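Local coordinates for 43.8 kDa insecticidal crystal protein (Bacillus thuringiensis, PDB 4JP0), which forms one half of a binary insecticidal toxin that, together with Cry34Ab1, is active against western corn rootworm larvae, at residues A[301-309]-A[343-351]. Sequence-based numbering, arbitrary orientation. Where two conformers were deposited one is given.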
ATOM      1  N   ASN A 301      21.201 -14.867  33.577  1.00 31.48           N
ATOM      2  CA  ASN A 301      21.501 -13.961  34.690  1.00 30.62           C
ATOM      3  C   ASN A 301      22.659 -14.501  35.530  1.00 30.92           C
ATOM      4  O   ASN A 301      22.456 -15.209  36.534  1.00 30.58           O
ATOM      5  CB  ASN A 301      20.311 -13.738  35.608  1.00 30.30           C
ATOM      6  CG  ASN A 301      20.705 -12.969  36.851  1.00 28.62           C
ATOM      7  OD1 ASN A 301      21.597 -12.134  36.800  1.00 26.65           O
ATOM      8  ND2 ASN A 301      20.062 -13.252  37.969  1.00 25.07           N
ATOM      9  N   PRO A 302      23.868 -14.122  35.144  1.00 30.80           N
ATOM     10  CA  PRO A 302      25.081 -14.628  35.783  1.00 31.42           C
ATOM     11  C   PRO A 302      25.474 -13.840  37.002  1.00 31.56           C
ATOM     12  O   PRO A 302      26.650 -13.842  37.348  1.00 32.42           O
ATOM     13  CB  PRO A 302      26.160 -14.409  34.711  1.00 31.93           C
ATOM     14  CG  PRO A 302      25.576 -13.498  33.694  1.00 31.61           C
ATOM     15  CD  PRO A 302      24.162 -13.146  34.084  1.00 31.61           C
ATOM     16  N   THR A 303      24.539 -13.161  37.647  1.00 31.02           N
ATOM     17  CA  THR A 303      24.916 -12.335  38.781  1.00 29.81           C
ATOM     18  C   THR A 303      24.320 -12.903  40.059  1.00 29.87           C
ATOM     19  O   THR A 303      23.469 -13.775  40.016  1.00 29.22           O
ATOM     20  CB  THR A 303      24.380 -10.925  38.598  1.00 30.12           C
ATOM     21  OG1 THR A 303      22.968 -10.940  38.838  1.00 29.24           O
ATOM     22  CG2 THR A 303      24.491 -10.480  37.130  1.00 28.90           C
ATOM     23  N   ASP A 304      24.711 -12.372  41.203  1.00 29.17           N
ATOM     24  CA  ASP A 304      24.214 -12.827  42.491  1.00 30.09           C
ATOM     25  C   ASP A 304      22.954 -12.103  42.957  1.00 29.52           C
ATOM     26  O   ASP A 304      22.527 -12.267  44.060  1.00 29.39           O
ATOM     27  CB  ASP A 304      25.376 -12.791  43.524  1.00 31.39           C
ATOM     28  CG  ASP A 304      24.970 -13.182  44.950  1.00 34.58           C
ATOM     29  OD1 ASP A 304      24.237 -12.474  45.569  1.00 42.73           O
ATOM     30  OD2 ASP A 304      25.467 -14.144  45.513  1.00 39.86           O
ATOM     31  N   GLN A 305      22.343 -11.317  42.081  1.00 29.10           N
ATOM     32  CA  GLN A 305      21.080 -10.644  42.403  1.00 28.55           C
ATOM     33  C   GLN A 305      19.969 -11.129  41.464  1.00 28.07           C
ATOM     34  O   GLN A 305      20.227 -11.661  40.386  1.00 26.36           O
ATOM     35  CB  GLN A 305      21.183  -9.117  42.231  1.00 29.39           C
ATOM     36  CG  GLN A 305      22.072  -8.374  43.231  1.00 30.07           C
ATOM     37  CD  GLN A 305      23.566  -8.476  42.914  1.00 33.12           C
ATOM     38  OE1 GLN A 305      23.998  -8.189  41.783  1.00 33.76           O
ATOM     39  NE2 GLN A 305      24.352  -8.871  43.908  1.00 31.21           N
ATOM     40  N   SER A 306      18.728 -10.892  41.846  1.00 27.77           N
ATOM     41  CA  SER A 306      17.623 -11.302  40.989  1.00 27.19           C
ATOM     42  C   SER A 306      17.486 -10.322  39.841  1.00 27.53           C
ATOM     43  O   SER A 306      18.033  -9.232  39.908  1.00 25.95           O
ATOM     44  CB  SER A 306      16.321 -11.357  41.784  0.50 28.35           C
ATOM     45  OG  SER A 306      15.679 -10.092  41.794  0.50 28.89           O
ATOM     46  N   MET A 307      16.739 -10.690  38.803  1.00 26.72           N
ATOM     47  CA  MET A 307      16.588  -9.809  37.667  1.00 27.38           C
ATOM     48  C   MET A 307      15.267 -10.065  36.969  1.00 27.05           C
ATOM     49  O   MET A 307      14.731 -11.172  37.042  1.00 26.84           O
ATOM     50  CB  MET A 307      17.747 -10.059  36.733  1.00 28.26           C
ATOM     51  CG  MET A 307      17.609  -9.540  35.338  1.00 33.32           C
ATOM     52  SD  MET A 307      18.934 -10.302  34.377  1.00 42.72           S
ATOM     53  CE  MET A 307      18.291 -11.759  34.044  1.00 42.05           C
ATOM     54  N   ASN A 308      14.744  -9.028  36.311  1.00 25.96           N
ATOM     55  CA  ASN A 308      13.515  -9.118  35.535  1.00 26.17           C
ATOM     56  C   ASN A 308      13.843  -8.713  34.102  1.00 24.83           C
ATOM     57  O   ASN A 308      14.683  -7.839  33.879  1.00 21.98           O
ATOM     58  CB  ASN A 308      12.420  -8.209  36.131  1.00 27.27           C
ATOM     59  CG  ASN A 308      12.178  -8.468  37.658  1.00 33.22           C
ATOM     60  OD1 ASN A 308      12.099  -7.523  38.467  1.00 41.31           O
ATOM     61  ND2 ASN A 308      12.079  -9.739  38.044  1.00 36.38           N
ATOM     62  N   SER A 309      13.177  -9.339  33.129  1.00 23.42           N
ATOM     63  CA  SER A 309      13.418  -9.015  31.723  1.00 23.65           C
ATOM     64  C   SER A 309      12.088  -8.929  31.016  1.00 23.83           C
ATOM     65  O   SER A 309      11.106  -9.517  31.462  1.00 23.87           O
ATOM     66  CB  SER A 309      14.248 -10.122  31.076  1.00 23.90           C
ATOM     67  OG  SER A 309      14.579  -9.831  29.719  1.00 23.53           O
ATOM     68  N   VAL A 343      15.357  -7.176  24.016  1.00 23.84           N
ATOM     69  CA  VAL A 343      14.992  -7.339  25.420  1.00 25.03           C
ATOM     70  C   VAL A 343      15.619  -6.253  26.296  1.00 25.28           C
ATOM     71  O   VAL A 343      16.661  -5.649  25.950  1.00 25.83           O
ATOM     72  CB  VAL A 343      15.413  -8.719  25.963  1.00 25.59           C
ATOM     73  CG1 VAL A 343      14.588  -9.810  25.313  1.00 25.77           C
ATOM     74  CG2 VAL A 343      16.905  -8.952  25.709  1.00 27.23           C
ATOM     75  N   THR A 344      15.005  -5.989  27.439  1.00 24.65           N
ATOM     76  CA  THR A 344      15.610  -5.038  28.352  1.00 24.07           C
ATOM     77  C   THR A 344      15.390  -5.567  29.745  1.00 24.80           C
ATOM     78  O   THR A 344      14.469  -6.338  30.001  1.00 24.06           O
ATOM     79  CB  THR A 344      15.097  -3.584  28.114  1.00 24.49           C
ATOM     80  OG1 THR A 344      15.836  -2.659  28.926  1.00 22.96           O
ATOM     81  CG2 THR A 344      13.634  -3.401  28.566  1.00 23.04           C
ATOM     82  N   SER A 345      16.258  -5.185  30.658  1.00 25.21           N
ATOM     83  CA  SER A 345      16.206  -5.792  31.973  1.00 25.86           C
ATOM     84  C   SER A 345      16.203  -4.832  33.134  1.00 26.06           C
ATOM     85  O   SER A 345      16.431  -3.620  32.980  1.00 25.50           O
ATOM     86  CB  SER A 345      17.418  -6.703  32.111  1.00 26.41           C
ATOM     87  OG  SER A 345      18.597  -5.910  32.054  1.00 27.85           O
ATOM     88  N   TYR A 346      15.933  -5.394  34.313  1.00 26.09           N
ATOM     89  CA  TYR A 346      15.975  -4.647  35.550  1.00 27.19           C
ATOM     90  C   TYR A 346      16.440  -5.574  36.661  1.00 26.44           C
ATOM     91  O   TYR A 346      15.798  -6.570  36.919  1.00 25.99           O
ATOM     92  CB  TYR A 346      14.609  -4.129  35.908  1.00 28.10           C
ATOM     93  CG  TYR A 346      14.697  -3.241  37.083  1.00 31.74           C
ATOM     94  CD1 TYR A 346      15.498  -2.120  37.046  1.00 33.97           C
ATOM     95  CD2 TYR A 346      14.012  -3.532  38.255  1.00 35.13           C
ATOM     96  CE1 TYR A 346      15.604  -1.281  38.146  1.00 38.78           C
ATOM     97  CE2 TYR A 346      14.114  -2.691  39.367  1.00 38.59           C
ATOM     98  CZ  TYR A 346      14.913  -1.572  39.299  1.00 38.75           C
ATOM     99  OH  TYR A 346      15.034  -0.726  40.390  1.00 42.21           O
ATOM    100  N   PRO A 347      17.568  -5.283  37.289  1.00 26.17           N
ATOM    101  CA  PRO A 347      18.408  -4.120  36.979  1.00 26.58           C
ATOM    102  C   PRO A 347      18.920  -4.170  35.553  1.00 26.70           C
ATOM    103  O   PRO A 347      19.065  -5.265  35.003  1.00 27.18           O
ATOM    104  CB  PRO A 347      19.586  -4.261  37.962  1.00 26.19           C
ATOM    105  CG  PRO A 347      19.089  -5.133  39.033  1.00 26.76           C
ATOM    106  CD  PRO A 347      18.123  -6.109  38.364  1.00 26.44           C
ATOM    107  N   ASN A 348      19.211  -3.016  34.967  1.00 27.35           N
ATOM    108  CA  ASN A 348      19.590  -2.964  33.533  1.00 26.28           C
ATOM    109  C   ASN A 348      21.073  -3.282  33.290  1.00 26.55           C
ATOM    110  O   ASN A 348      21.936  -2.390  33.287  1.00 25.87           O
ATOM    111  CB  ASN A 348      19.186  -1.620  32.902  1.00 26.82           C
ATOM    112  CG  ASN A 348      19.312  -1.621  31.373  1.00 27.18           C
ATOM    113  OD1 ASN A 348      20.018  -2.449  30.793  1.00 27.73           O
ATOM    114  ND2 ASN A 348      18.609  -0.692  30.714  1.00 29.13           N
ATOM    115  N   HIS A 349      21.359  -4.565  33.084  1.00 27.30           N
ATOM    116  CA  HIS A 349      22.716  -5.033  32.876  1.00 28.17           C
ATOM    117  C   HIS A 349      23.282  -4.498  31.576  1.00 28.27           C
ATOM    118  O   HIS A 349      24.476  -4.244  31.490  1.00 27.10           O
ATOM    119  CB  HIS A 349      22.799  -6.561  32.838  1.00 29.18           C
ATOM    120  CG  HIS A 349      22.411  -7.239  34.114  1.00 31.65           C
ATOM    121  ND1 HIS A 349      22.402  -8.612  34.242  1.00 36.29           N
ATOM    122  CD2 HIS A 349      22.038  -6.747  35.320  1.00 33.56           C
ATOM    123  CE1 HIS A 349      22.048  -8.936  35.476  1.00 35.61           C
ATOM    124  NE2 HIS A 349      21.810  -7.824  36.149  1.00 33.08           N
ATOM    125  N   GLN A 350      22.435  -4.364  30.554  1.00 28.40           N
ATOM    126  CA  GLN A 350      22.906  -3.837  29.280  1.00 29.63           C
ATOM    127  C   GLN A 350      23.318  -2.366  29.406  1.00 28.60           C
ATOM    128  O   GLN A 350      24.341  -1.950  28.860  1.00 28.27           O
ATOM    129  CB  GLN A 350      21.875  -4.032  28.156  1.00 30.24           C
ATOM    130  CG  GLN A 350      22.467  -3.816  26.749  1.00 37.06           C
ATOM    131  CD  GLN A 350      21.805  -4.691  25.678  1.00 42.75           C
ATOM    132  OE1 GLN A 350      21.421  -5.836  25.955  1.00 46.97           O
ATOM    133  NE2 GLN A 350      21.679  -4.158  24.462  1.00 45.33           N
ATOM    134  N   GLN A 351      22.518  -1.570  30.100  1.00 27.78           N
ATOM    135  CA  GLN A 351      22.893  -0.182  30.291  1.00 27.40           C
ATOM    136  C   GLN A 351      24.163  -0.121  31.139  1.00 26.25           C
ATOM    137  O   GLN A 351      25.054   0.688  30.879  1.00 24.72           O
ATOM    138  CB  GLN A 351      21.795   0.621  30.972  1.00 28.11           C
ATOM    139  CG  GLN A 351      22.202   2.071  31.176  1.00 31.14           C
ATOM    140  CD  GLN A 351      21.318   2.797  32.148  1.00 35.94           C
ATOM    141  OE1 GLN A 351      20.885   2.219  33.149  1.00 39.32           O
ATOM    142  NE2 GLN A 351      21.047   4.072  31.870  1.00 36.83           N
TER
HETATM  143  O   HOH W   1      21.002  -8.339  38.628  1.00 43.90           O
HETATM  144  O   HOH W   2      14.528  -7.145  39.345  1.00 38.53           O
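His-349 reaches across to Asn-301, Thr-303 and Met-307 and meets all three side chains with one end of its ring. This is the tightly packed part of the contact, and CE1 does most of the touching. It lies 3.3 Å from CG2 of Thr-303, whose methyl approaches the ring obliquely from the opposite direction. SD of Met-307 also comes in at a slant, 4.1 Å from the centroid of the His-349 ring. The third neighbour is polar: OD1 of Asn-301 sits at the ring edge, in plane, 3.5 Å from CE1 of His-349. This oxygen already accepts two bonds from Thr-303. OG1 of Thr-303 lies on a lone pair, while the backbone N stands above the carbonyl plane and closes an Asx turn. ND2 of Asn-301 binds O of Gln-305, so the amide is held at both ends. A water in the ring plane, 2.7 Å from NE2 of His-349, bridges to OG1 of Thr-303. Leu-378 of helix 372-380 touches both Thr-303 and His-349.

The contact lies at the open end of the antiparallel hairpin formed by strands 307-323 and 327-346, far from the centre of this elongated chain. Asn-308 and Tyr-346 are a hydrogen-bonded pair, with N of Asn-308 2.7 Å from O of Tyr-346 and a matching return bond. The chain then leaves the sheet through the cis peptide before Pro-347, whose CD rests 3.5 Å from O of Ser-306. Asn-348 follows as N-cap of helix 349-355, its OD1 accepting from N of Gln-351.

The side carrying Asn-308 and Tyr-346 is looser and wetter. The tyrosine ring leads away from the partner strand. A water donates to OD1 of Asn-308 and to O of Tyr-346.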